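Local coordinates for protein acetone carboxylase alpha subunit (Xanthobacter autotrophicus Py2, PDB 5M45) that forms the alpha subunit of a multi-subunit carboxylase and belongs to the hydantoinase B/oxoprolinase family, at residues 554-568 / 610-624. Sequence-based numbering, arbitrary orientation.
Sequences AASGYRFAAHKTNLK and EMFSDYDLYLNYMRG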
ATOM      1  N   ALA A 554     -17.476 -22.510  26.100  1.00 11.55           N
ATOM      2  CA  ALA A 554     -17.132 -23.433  25.020  1.00 11.74           C
ATOM      3  C   ALA A 554     -15.665 -23.868  25.121  1.00 11.83           C
ATOM      4  O   ALA A 554     -14.841 -23.197  25.761  1.00 11.78           O
ATOM      5  CB  ALA A 554     -17.354 -22.762  23.673  1.00 11.51           C
ATOM      6  N   ALA A 555     -15.329 -24.961  24.427  1.00 12.07           N
ATOM      7  CA  ALA A 555     -13.933 -25.370  24.251  1.00 12.17           C
ATOM      8  C   ALA A 555     -13.112 -24.282  23.564  1.00 12.21           C
ATOM      9  O   ALA A 555     -13.659 -23.489  22.797  1.00 12.22           O
ATOM     10  CB  ALA A 555     -13.863 -26.654  23.440  1.00 12.27           C
ATOM     11  N   SER A 556     -11.799 -24.269  23.831  1.00 12.55           N
ATOM     12  CA  SER A 556     -10.841 -23.359  23.206  1.00 12.56           C
ATOM     13  C   SER A 556     -10.194 -24.039  21.976  1.00 12.83           C
ATOM     14  O   SER A 556     -10.591 -25.142  21.600  1.00 13.08           O
ATOM     15  CB  SER A 556      -9.807 -22.892  24.251  1.00 12.68           C
ATOM     16  OG  SER A 556      -8.982 -23.958  24.727  1.00 12.74           O
ATOM     17  N   GLY A 557      -9.214 -23.384  21.347  1.00 12.84           N
ATOM     18  CA  GLY A 557      -8.716 -23.811  20.031  1.00 12.71           C
ATOM     19  C   GLY A 557      -7.426 -24.597  20.085  1.00 12.60           C
ATOM     20  O   GLY A 557      -6.692 -24.552  21.085  1.00 12.83           O
ATOM     21  N   TYR A 558      -7.158 -25.327  19.002  1.00 12.52           N
ATOM     22  CA  TYR A 558      -5.903 -26.012  18.781  1.00 12.62           C
ATOM     23  C   TYR A 558      -5.652 -26.179  17.272  1.00 12.81           C
ATOM     24  O   TYR A 558      -6.539 -25.958  16.457  1.00 12.79           O
ATOM     25  CB  TYR A 558      -5.850 -27.365  19.519  1.00 12.62           C
ATOM     26  CG  TYR A 558      -6.751 -28.452  18.918  1.00 12.58           C
ATOM     27  CD1 TYR A 558      -8.094 -28.544  19.253  1.00 12.48           C
ATOM     28  CD2 TYR A 558      -6.250 -29.374  17.999  1.00 12.65           C
ATOM     29  CE1 TYR A 558      -8.919 -29.528  18.698  1.00 12.53           C
ATOM     30  CE2 TYR A 558      -7.079 -30.369  17.428  1.00 12.74           C
ATOM     31  CZ  TYR A 558      -8.405 -30.444  17.773  1.00 12.64           C
ATOM     32  OH  TYR A 558      -9.232 -31.426  17.199  1.00 12.76           O
ATOM     33  N   ARG A 559      -4.410 -26.533  16.950  1.00 13.20           N
ATOM     34  CA  ARG A 559      -3.906 -26.748  15.592  1.00 13.46           C
ATOM     35  C   ARG A 559      -3.647 -28.231  15.322  1.00 13.53           C
ATOM     36  O   ARG A 559      -3.064 -28.920  16.176  1.00 13.66           O
ATOM     37  CB  ARG A 559      -2.551 -25.988  15.440  1.00 13.87           C
ATOM     38  CG  ARG A 559      -1.741 -26.330  14.221  1.00 14.39           C
ATOM     39  CD  ARG A 559      -0.553 -25.399  13.969  1.00 14.61           C
ATOM     40  NE  ARG A 559       0.537 -25.465  14.964  1.00 14.73           N
ATOM     41  CZ  ARG A 559       1.788 -25.037  14.727  1.00 14.82           C
ATOM     42  NH1 ARG A 559       2.156 -24.567  13.529  1.00 14.85           N
ATOM     43  NH2 ARG A 559       2.694 -25.089  15.683  1.00 14.97           N
ATOM     44  N   PHE A 560      -4.071 -28.704  14.152  1.00 13.22           N
ATOM     45  CA  PHE A 560      -3.583 -29.943  13.528  1.00 13.39           C
ATOM     46  C   PHE A 560      -3.223 -29.712  12.066  1.00 13.25           C
ATOM     47  O   PHE A 560      -4.071 -29.296  11.282  1.00 12.99           O
ATOM     48  CB  PHE A 560      -4.614 -31.095  13.572  1.00 13.51           C
ATOM     49  CG  PHE A 560      -4.140 -32.359  12.887  1.00 13.72           C
ATOM     50  CD1 PHE A 560      -3.407 -33.308  13.580  1.00 14.06           C
ATOM     51  CD2 PHE A 560      -4.454 -32.615  11.533  1.00 13.97           C
ATOM     52  CE1 PHE A 560      -2.948 -34.476  12.933  1.00 14.34           C
ATOM     53  CE2 PHE A 560      -4.025 -33.777  10.901  1.00 14.15           C
ATOM     54  CZ  PHE A 560      -3.259 -34.701  11.602  1.00 14.46           C
ATOM     55  N   ALA A 561      -1.969 -30.014  11.722  1.00 13.38           N
ATOM     56  CA  ALA A 561      -1.476 -30.034  10.356  1.00 13.62           C
ATOM     57  C   ALA A 561      -0.478 -31.157  10.174  1.00 14.06           C
ATOM     58  O   ALA A 561       0.214 -31.542  11.136  1.00 14.00           O
ATOM     59  CB  ALA A 561      -0.818 -28.706  10.005  1.00 13.46           C
ATOM     60  N   ALA A 562      -0.383 -31.687   8.952  1.00 14.64           N
ATOM     61  CA  ALA A 562       0.547 -32.790   8.647  1.00 15.25           C
ATOM     62  C   ALA A 562       1.254 -32.602   7.294  1.00 15.70           C
ATOM     63  O   ALA A 562       0.615 -32.386   6.289  1.00 15.65           O
ATOM     64  CB  ALA A 562      -0.186 -34.141   8.705  1.00 15.55           C
ATOM     65  N   HIS A 563       2.588 -32.676   7.315  1.00 16.29           N
ATOM     66  CA  HIS A 563       3.453 -32.557   6.128  1.00 16.82           C
ATOM     67  C   HIS A 563       4.121 -33.890   5.799  1.00 17.65           C
ATOM     68  O   HIS A 563       4.247 -34.749   6.670  1.00 17.43           O
ATOM     69  CB  HIS A 563       4.535 -31.500   6.348  1.00 16.79           C
ATOM     70  CG  HIS A 563       3.994 -30.133   6.626  1.00 16.53           C
ATOM     71  ND1 HIS A 563       3.313 -29.405   5.681  1.00 16.36           N
ATOM     72  CD2 HIS A 563       4.031 -29.358   7.739  1.00 16.56           C
ATOM     73  CE1 HIS A 563       2.936 -28.248   6.190  1.00 16.31           C
ATOM     74  NE2 HIS A 563       3.391 -28.175   7.432  1.00 16.47           N
ATOM     75  N   LYS A 564       4.550 -34.056   4.548  1.00 18.72           N
ATOM     76  CA  LYS A 564       5.212 -35.277   4.070  1.00 19.86           C
ATOM     77  C   LYS A 564       4.462 -36.533   4.498  1.00 19.17           C
ATOM     78  O   LYS A 564       5.039 -37.460   5.069  1.00 18.71           O
ATOM     79  CB  LYS A 564       6.639 -35.336   4.599  1.00 21.99           C
ATOM     80  CG  LYS A 564       7.496 -34.138   4.248  1.00 23.98           C
ATOM     81  CD  LYS A 564       8.637 -34.026   5.268  1.00 26.08           C
ATOM     82  CE  LYS A 564       9.917 -33.424   4.684  1.00 27.61           C
ATOM     83  NZ  LYS A 564       9.704 -32.364   3.647  1.00 29.30           N
ATOM     84  N   THR A 565       3.161 -36.518   4.216  1.00 18.45           N
ATOM     85  CA  THR A 565       2.221 -37.537   4.707  1.00 18.17           C
ATOM     86  C   THR A 565       2.383 -38.919   4.077  1.00 18.41           C
ATOM     87  O   THR A 565       1.945 -39.919   4.674  1.00 18.63           O
ATOM     88  CB  THR A 565       0.762 -37.096   4.438  1.00 17.71           C
ATOM     89  OG1 THR A 565       0.564 -36.942   3.031  1.00 17.49           O
ATOM     90  CG2 THR A 565       0.449 -35.779   5.162  1.00 17.43           C
ATOM     91  N   ASN A 566       2.952 -38.962   2.865  1.00 18.32           N
ATOM     92  CA  ASN A 566       3.000 -40.176   2.029  1.00 18.56           C
ATOM     93  C   ASN A 566       1.596 -40.641   1.581  1.00 18.57           C
ATOM     94  O   ASN A 566       1.413 -41.808   1.212  1.00 19.09           O
ATOM     95  CB  ASN A 566       3.766 -41.298   2.749  1.00 18.66           C
ATOM     96  CG  ASN A 566       4.263 -42.395   1.795  1.00 19.24           C
ATOM     97  OD1 ASN A 566       4.670 -42.137   0.669  1.00 18.91           O
ATOM     98  ND2 ASN A 566       4.211 -43.644   2.269  1.00 19.36           N
ATOM     99  N   LEU A 567       0.608 -39.742   1.577  1.00 18.54           N
ATOM    100  CA  LEU A 567      -0.774 -40.155   1.263  1.00 18.57           C
ATOM    101  C   LEU A 567      -0.958 -40.653  -0.174  1.00 19.06           C
ATOM    102  O   LEU A 567      -1.818 -41.470  -0.406  1.00 18.30           O
ATOM    103  CB  LEU A 567      -1.807 -39.069   1.607  1.00 18.18           C
ATOM    104  CG  LEU A 567      -2.277 -39.111   3.077  1.00 18.14           C
ATOM    105  CD1 LEU A 567      -2.976 -37.795   3.457  1.00 17.72           C
ATOM    106  CD2 LEU A 567      -3.192 -40.326   3.324  1.00 18.17           C
ATOM    107  N   LYS A 568      -0.168 -40.163  -1.136  1.00 20.26           N
ATOM    108  CA  LYS A 568      -0.292 -40.685  -2.515  1.00 21.51           C
ATOM    109  C   LYS A 568      -0.141 -42.232  -2.537  1.00 22.32           C
ATOM    110  O   LYS A 568      -0.958 -42.933  -3.110  1.00 21.43           O
ATOM    111  CB  LYS A 568       0.710 -40.034  -3.455  1.00 22.15           C
ATOM    112  CG  LYS A 568       0.504 -40.453  -4.889  1.00 23.57           C
ATOM    113  CD  LYS A 568       1.449 -39.763  -5.855  1.00 24.70           C
ATOM    114  CE  LYS A 568       1.347 -40.479  -7.180  1.00 26.37           C
ATOM    115  NZ  LYS A 568       1.251 -39.535  -8.318  1.00 27.88           N
ATOM    116  N   GLU A 610       3.311 -20.938   6.271  1.00 14.88           N
ATOM    117  CA  GLU A 610       4.255 -22.067   6.223  1.00 15.52           C
ATOM    118  C   GLU A 610       4.020 -22.849   4.916  1.00 15.18           C
ATOM    119  O   GLU A 610       2.882 -22.958   4.455  1.00 14.53           O
ATOM    120  CB  GLU A 610       4.014 -22.912   7.506  1.00 16.32           C
ATOM    121  CG  GLU A 610       4.448 -24.353   7.550  1.00 17.18           C
ATOM    122  CD  GLU A 610       4.207 -24.969   8.931  1.00 17.61           C
ATOM    123  OE1 GLU A 610       3.340 -25.891   9.085  1.00 18.15           O
ATOM    124  OE2 GLU A 610       4.855 -24.490   9.908  1.00 18.22           O
ATOM    125  N   MET A 611       5.098 -23.368   4.321  1.00 15.13           N
ATOM    126  CA  MET A 611       5.016 -24.144   3.060  1.00 15.32           C
ATOM    127  C   MET A 611       4.148 -25.414   3.247  1.00 14.63           C
ATOM    128  O   MET A 611       4.327 -26.151   4.227  1.00 14.17           O
ATOM    129  CB  MET A 611       6.411 -24.519   2.551  1.00 16.15           C
ATOM    130  CG  MET A 611       7.242 -23.315   2.099  1.00 16.86           C
ATOM    131  SD  MET A 611       8.930 -23.701   1.690  1.00 18.61           S
ATOM    132  CE  MET A 611       9.638 -23.765   3.311  1.00 18.69           C
ATOM    133  N   PHE A 612       3.200 -25.622   2.344  1.00 14.39           N
ATOM    134  CA  PHE A 612       2.443 -26.873   2.229  1.00 14.52           C
ATOM    135  C   PHE A 612       2.550 -27.378   0.766  1.00 14.96           C
ATOM    136  O   PHE A 612       2.644 -26.572  -0.207  1.00 15.07           O
ATOM    137  CB  PHE A 612       0.933 -26.697   2.552  1.00 14.11           C
ATOM    138  CG  PHE A 612       0.571 -26.634   4.024  1.00 13.90           C
ATOM    139  CD1 PHE A 612       0.952 -25.538   4.817  1.00 13.67           C
ATOM    140  CD2 PHE A 612      -0.259 -27.592   4.595  1.00 13.75           C
ATOM    141  CE1 PHE A 612       0.595 -25.462   6.146  1.00 13.48           C
ATOM    142  CE2 PHE A 612      -0.619 -27.521   5.949  1.00 13.64           C
ATOM    143  CZ  PHE A 612      -0.189 -26.462   6.727  1.00 13.38           C
ATOM    144  N   SER A 613       2.466 -28.694   0.597  1.00 15.23           N
ATOM    145  CA  SER A 613       2.432 -29.335  -0.725  1.00 15.57           C
ATOM    146  C   SER A 613       1.224 -30.237  -0.873  1.00 15.46           C
ATOM    147  O   SER A 613       0.635 -30.662   0.118  1.00 15.29           O
ATOM    148  CB  SER A 613       3.635 -30.240  -0.934  1.00 16.12           C
ATOM    149  OG  SER A 613       4.822 -29.542  -0.646  1.00 16.86           O
ATOM    150  N   ASP A 614       0.941 -30.621  -2.127  1.00 15.50           N
ATOM    151  CA  ASP A 614      -0.108 -31.594  -2.412  1.00 15.42           C
ATOM    152  C   ASP A 614       0.066 -32.846  -1.534  1.00 15.26           C
ATOM    153  O   ASP A 614       1.197 -33.323  -1.320  1.00 15.24           O
ATOM    154  CB  ASP A 614      -0.147 -31.998  -3.887  1.00 15.79           C
ATOM    155  CG  ASP A 614      -0.906 -31.010  -4.785  1.00 15.98           C
ATOM    156  OD1 ASP A 614      -1.187 -29.846  -4.370  1.00 15.81           O
ATOM    157  OD2 ASP A 614      -1.193 -31.407  -5.972  1.00 16.36           O
ATOM    158  N   TYR A 615      -1.078 -33.323  -1.021  1.00 14.96           N
ATOM    159  CA  TYR A 615      -1.238 -34.463  -0.103  1.00 15.01           C
ATOM    160  C   TYR A 615      -0.986 -34.146   1.403  1.00 14.69           C
ATOM    161  O   TYR A 615      -1.199 -35.010   2.249  1.00 14.89           O
ATOM    162  CB  TYR A 615      -0.462 -35.724  -0.565  1.00 15.29           C
ATOM    163  CG  TYR A 615      -0.912 -36.264  -1.911  1.00 15.60           C
ATOM    164  CD1 TYR A 615      -1.977 -37.131  -2.009  1.00 15.64           C
ATOM    165  CD2 TYR A 615      -0.200 -35.972  -3.085  1.00 15.95           C
ATOM    166  CE1 TYR A 615      -2.364 -37.686  -3.215  1.00 15.94           C
ATOM    167  CE2 TYR A 615      -0.563 -36.505  -4.322  1.00 16.06           C
ATOM    168  CZ  TYR A 615      -1.659 -37.369  -4.376  1.00 16.27           C
ATOM    169  OH  TYR A 615      -2.077 -37.933  -5.561  1.00 16.43           O
ATOM    170  N   ASP A 616      -0.580 -32.924   1.726  1.00 14.46           N
ATOM    171  CA  ASP A 616      -0.537 -32.437   3.120  1.00 14.12           C
ATOM    172  C   ASP A 616      -1.962 -32.184   3.660  1.00 13.61           C
ATOM    173  O   ASP A 616      -2.923 -31.991   2.869  1.00 13.30           O
ATOM    174  CB  ASP A 616       0.316 -31.160   3.256  1.00 14.19           C
ATOM    175  CG  ASP A 616       1.823 -31.388   3.063  1.00 14.77           C
ATOM    176  OD1 ASP A 616       2.297 -32.539   2.905  1.00 15.39           O
ATOM    177  OD2 ASP A 616       2.570 -30.358   3.093  1.00 15.06           O
ATOM    178  N   LEU A 617      -2.091 -32.200   5.001  1.00 13.11           N
ATOM    179  CA  LEU A 617      -3.390 -32.069   5.678  1.00 12.82           C
ATOM    180  C   LEU A 617      -3.464 -30.838   6.561  1.00 12.48           C
ATOM    181  O   LEU A 617      -2.471 -30.446   7.158  1.00 12.30           O
ATOM    182  CB  LEU A 617      -3.666 -33.295   6.543  1.00 12.95           C
ATOM    183  CG  LEU A 617      -3.808 -34.653   5.851  1.00 13.17           C
ATOM    184  CD1 LEU A 617      -3.998 -35.744   6.898  1.00 13.19           C
ATOM    185  CD2 LEU A 617      -4.941 -34.674   4.836  1.00 13.23           C
ATOM    186  N   TYR A 618      -4.660 -30.262   6.645  1.00 12.33           N
ATOM    187  CA  TYR A 618      -4.970 -29.080   7.485  1.00 12.29           C
ATOM    188  C   TYR A 618      -6.361 -29.297   8.095  1.00 12.46           C
ATOM    189  O   TYR A 618      -7.321 -29.574   7.352  1.00 12.36           O
ATOM    190  CB  TYR A 618      -4.948 -27.818   6.587  1.00 12.11           C
ATOM    191  CG  TYR A 618      -5.191 -26.446   7.238  1.00 11.89           C
ATOM    192  CD1 TYR A 618      -6.444 -26.084   7.769  1.00 11.79           C
ATOM    193  CD2 TYR A 618      -4.174 -25.466   7.255  1.00 11.89           C
ATOM    194  CE1 TYR A 618      -6.665 -24.836   8.331  1.00 11.56           C
ATOM    195  CE2 TYR A 618      -4.393 -24.217   7.822  1.00 11.78           C
ATOM    196  CZ  TYR A 618      -5.644 -23.898   8.349  1.00 11.59           C
ATOM    197  OH  TYR A 618      -5.893 -22.639   8.903  1.00 11.32           O
ATOM    198  N   LEU A 619      -6.465 -29.187   9.440  1.00 12.61           N
ATOM    199  CA  LEU A 619      -7.777 -29.266  10.143  1.00 12.72           C
ATOM    200  C   LEU A 619      -8.362 -27.872  10.369  1.00 12.51           C
ATOM    201  O   LEU A 619      -7.754 -27.077  11.066  1.00 12.55           O
ATOM    202  CB  LEU A 619      -7.645 -30.008  11.486  1.00 12.86           C
ATOM    203  CG  LEU A 619      -8.926 -30.134  12.325  1.00 12.91           C
ATOM    204  CD1 LEU A 619      -9.915 -31.049  11.636  1.00 12.93           C
ATOM    205  CD2 LEU A 619      -8.646 -30.659  13.739  1.00 13.18           C
ATOM    206  N   ASN A 620      -9.525 -27.586   9.791  1.00 12.49           N
ATOM    207  CA  ASN A 620     -10.304 -26.365  10.071  1.00 12.21           C
ATOM    208  C   ASN A 620     -11.349 -26.621  11.165  1.00 12.28           C
ATOM    209  O   ASN A 620     -12.295 -27.399  10.967  1.00 12.57           O
ATOM    210  CB  ASN A 620     -11.015 -25.852   8.793  1.00 12.22           C
ATOM    211  CG  ASN A 620     -11.255 -24.343   8.815  1.00 12.00           C
ATOM    212  OD1 ASN A 620     -10.509 -23.612   9.429  1.00 12.12           O
ATOM    213  ND2 ASN A 620     -12.310 -23.883   8.138  1.00 11.97           N
ATOM    214  N   TYR A 621     -11.179 -25.992  12.325  1.00 12.18           N
ATOM    215  CA  TYR A 621     -12.025 -26.233  13.521  1.00 12.20           C
ATOM    216  C   TYR A 621     -12.776 -24.938  13.864  1.00 12.09           C
ATOM    217  O   TYR A 621     -12.153 -23.909  14.210  1.00 11.84           O
ATOM    218  CB  TYR A 621     -11.116 -26.754  14.687  1.00 12.26           C
ATOM    219  CG  TYR A 621     -11.610 -26.617  16.144  1.00 12.29           C
ATOM    220  CD1 TYR A 621     -12.972 -26.573  16.488  1.00 12.35           C
ATOM    221  CD2 TYR A 621     -10.678 -26.584  17.195  1.00 12.42           C
ATOM    222  CE1 TYR A 621     -13.388 -26.437  17.826  1.00 12.39           C
ATOM    223  CE2 TYR A 621     -11.093 -26.468  18.540  1.00 12.56           C
ATOM    224  CZ  TYR A 621     -12.441 -26.373  18.836  1.00 12.58           C
ATOM    225  OH  TYR A 621     -12.824 -26.225  20.153  1.00 13.39           O
ATOM    226  N   MET A 622     -14.107 -24.999  13.776  1.00 12.26           N
ATOM    227  CA  MET A 622     -14.990 -23.872  14.141  1.00 12.35           C
ATOM    228  C   MET A 622     -15.507 -24.005  15.577  1.00 12.31           C
ATOM    229  O   MET A 622     -15.940 -25.088  15.993  1.00 12.33           O
ATOM    230  CB  MET A 622     -16.189 -23.776  13.173  1.00 12.57           C
ATOM    231  CG  MET A 622     -15.904 -23.006  11.889  1.00 12.57           C
ATOM    232  SD  MET A 622     -14.476 -23.501  10.881  1.00 13.03           S
ATOM    233  CE  MET A 622     -14.971 -25.150  10.400  1.00 13.19           C
ATOM    234  N   ARG A 623     -15.491 -22.904  16.318  1.00 12.17           N
ATOM    235  CA  ARG A 623     -15.794 -22.963  17.766  1.00 12.08           C
ATOM    236  C   ARG A 623     -17.281 -23.091  18.130  1.00 11.99           C
ATOM    237  O   ARG A 623     -18.178 -22.688  17.374  1.00 11.98           O
ATOM    238  CB  ARG A 623     -15.261 -21.708  18.484  1.00 12.14           C
ATOM    239  CG  ARG A 623     -13.832 -21.245  18.167  1.00 12.11           C
ATOM    240  CD  ARG A 623     -12.765 -22.306  18.403  1.00 12.35           C
ATOM    241  NE  ARG A 623     -11.416 -21.713  18.241  1.00 12.31           N
ATOM    242  CZ  ARG A 623     -10.502 -22.038  17.327  1.00 12.27           C
ATOM    243  NH1 ARG A 623     -10.682 -22.997  16.425  1.00 12.59           N
ATOM    244  NH2 ARG A 623      -9.338 -21.399  17.339  1.00 12.38           N
ATOM    245  N   GLY A 624     -17.509 -23.634  19.314  1.00 11.85           N
ATOM    246  CA  GLY A 624     -18.818 -23.688  19.933  1.00 11.75           C
ATOM    247  C   GLY A 624     -19.141 -22.430  20.732  1.00 11.51           C
ATOM    248  O   GLY A 624     -18.321 -21.502  20.855  1.00 11.41           O
TER
HETATM  249  O   HOH W   1     -15.176 -24.696  20.805  1.00 11.82           O
HETATM  250  O   HOH W   2      -7.858 -23.833  15.271  1.00  8.78           O
HETATM  251  O   HOH W   3      -6.632 -27.592  13.931  1.00 21.50           O
HETATM  252  O   HOH W   4       1.120 -25.024  10.679  1.00 16.73           O
HETATM  253  O   HOH W   5       5.276 -31.458   2.665  1.00 28.53           O
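H563 and D616 meet at one end of an antiparallel pair, strands 559-563 and 617-621, the latter lying between 559-563 and 520-526 in a five-stranded sheet. A562 and L617 are a hydrogen-bonded pair: A562 N gives to L617 O and L617 N to A562 O, both at 3.0 Å. Two residues along, past the non-hydrogen-bonded pair A561-Y618, L619 N donates to F560 O, and water 3 links Y558 O, F560 N and L619 O where the strands part.

Both ring nitrogens of H563 donate to carboxylates. ND1 reaches D616 OD2 at 2.9 Å and NE2 reaches E610 OE1 at 2.8 Å; each acceptor lies close to the imidazole plane but is met from above its own carboxylate plane. S613 N bonds D616 OD2 from the opposite face to ND1, tying the type II turn S613-D616 to the histidine. With two acidic partners the imidazole may well be protonated. With CG anti to the carbonyl carbon (chi1 -60°), the H563 ring swings back to 610-624, where CE1 sits 3.3 Å above the centre of the F612 ring, an edge-to-face pair. E610 OE1 also accepts a hydrogen bond from water 4, which itself accepts from R559 NH1, while OE2 pairs with K600.

Past the strand, T565 OG1 donates to Y615 O at 2.7 Å and accepts from L567 N in an ST turn; K568 CB lies over the Y615 ring in a CH-pi contact.

At the far end Y621 OH donates to S556 O at 2.9 Å, from above the carbonyl plane, and accepts from water 1, which also donates to A555 O and accepts from G624 N.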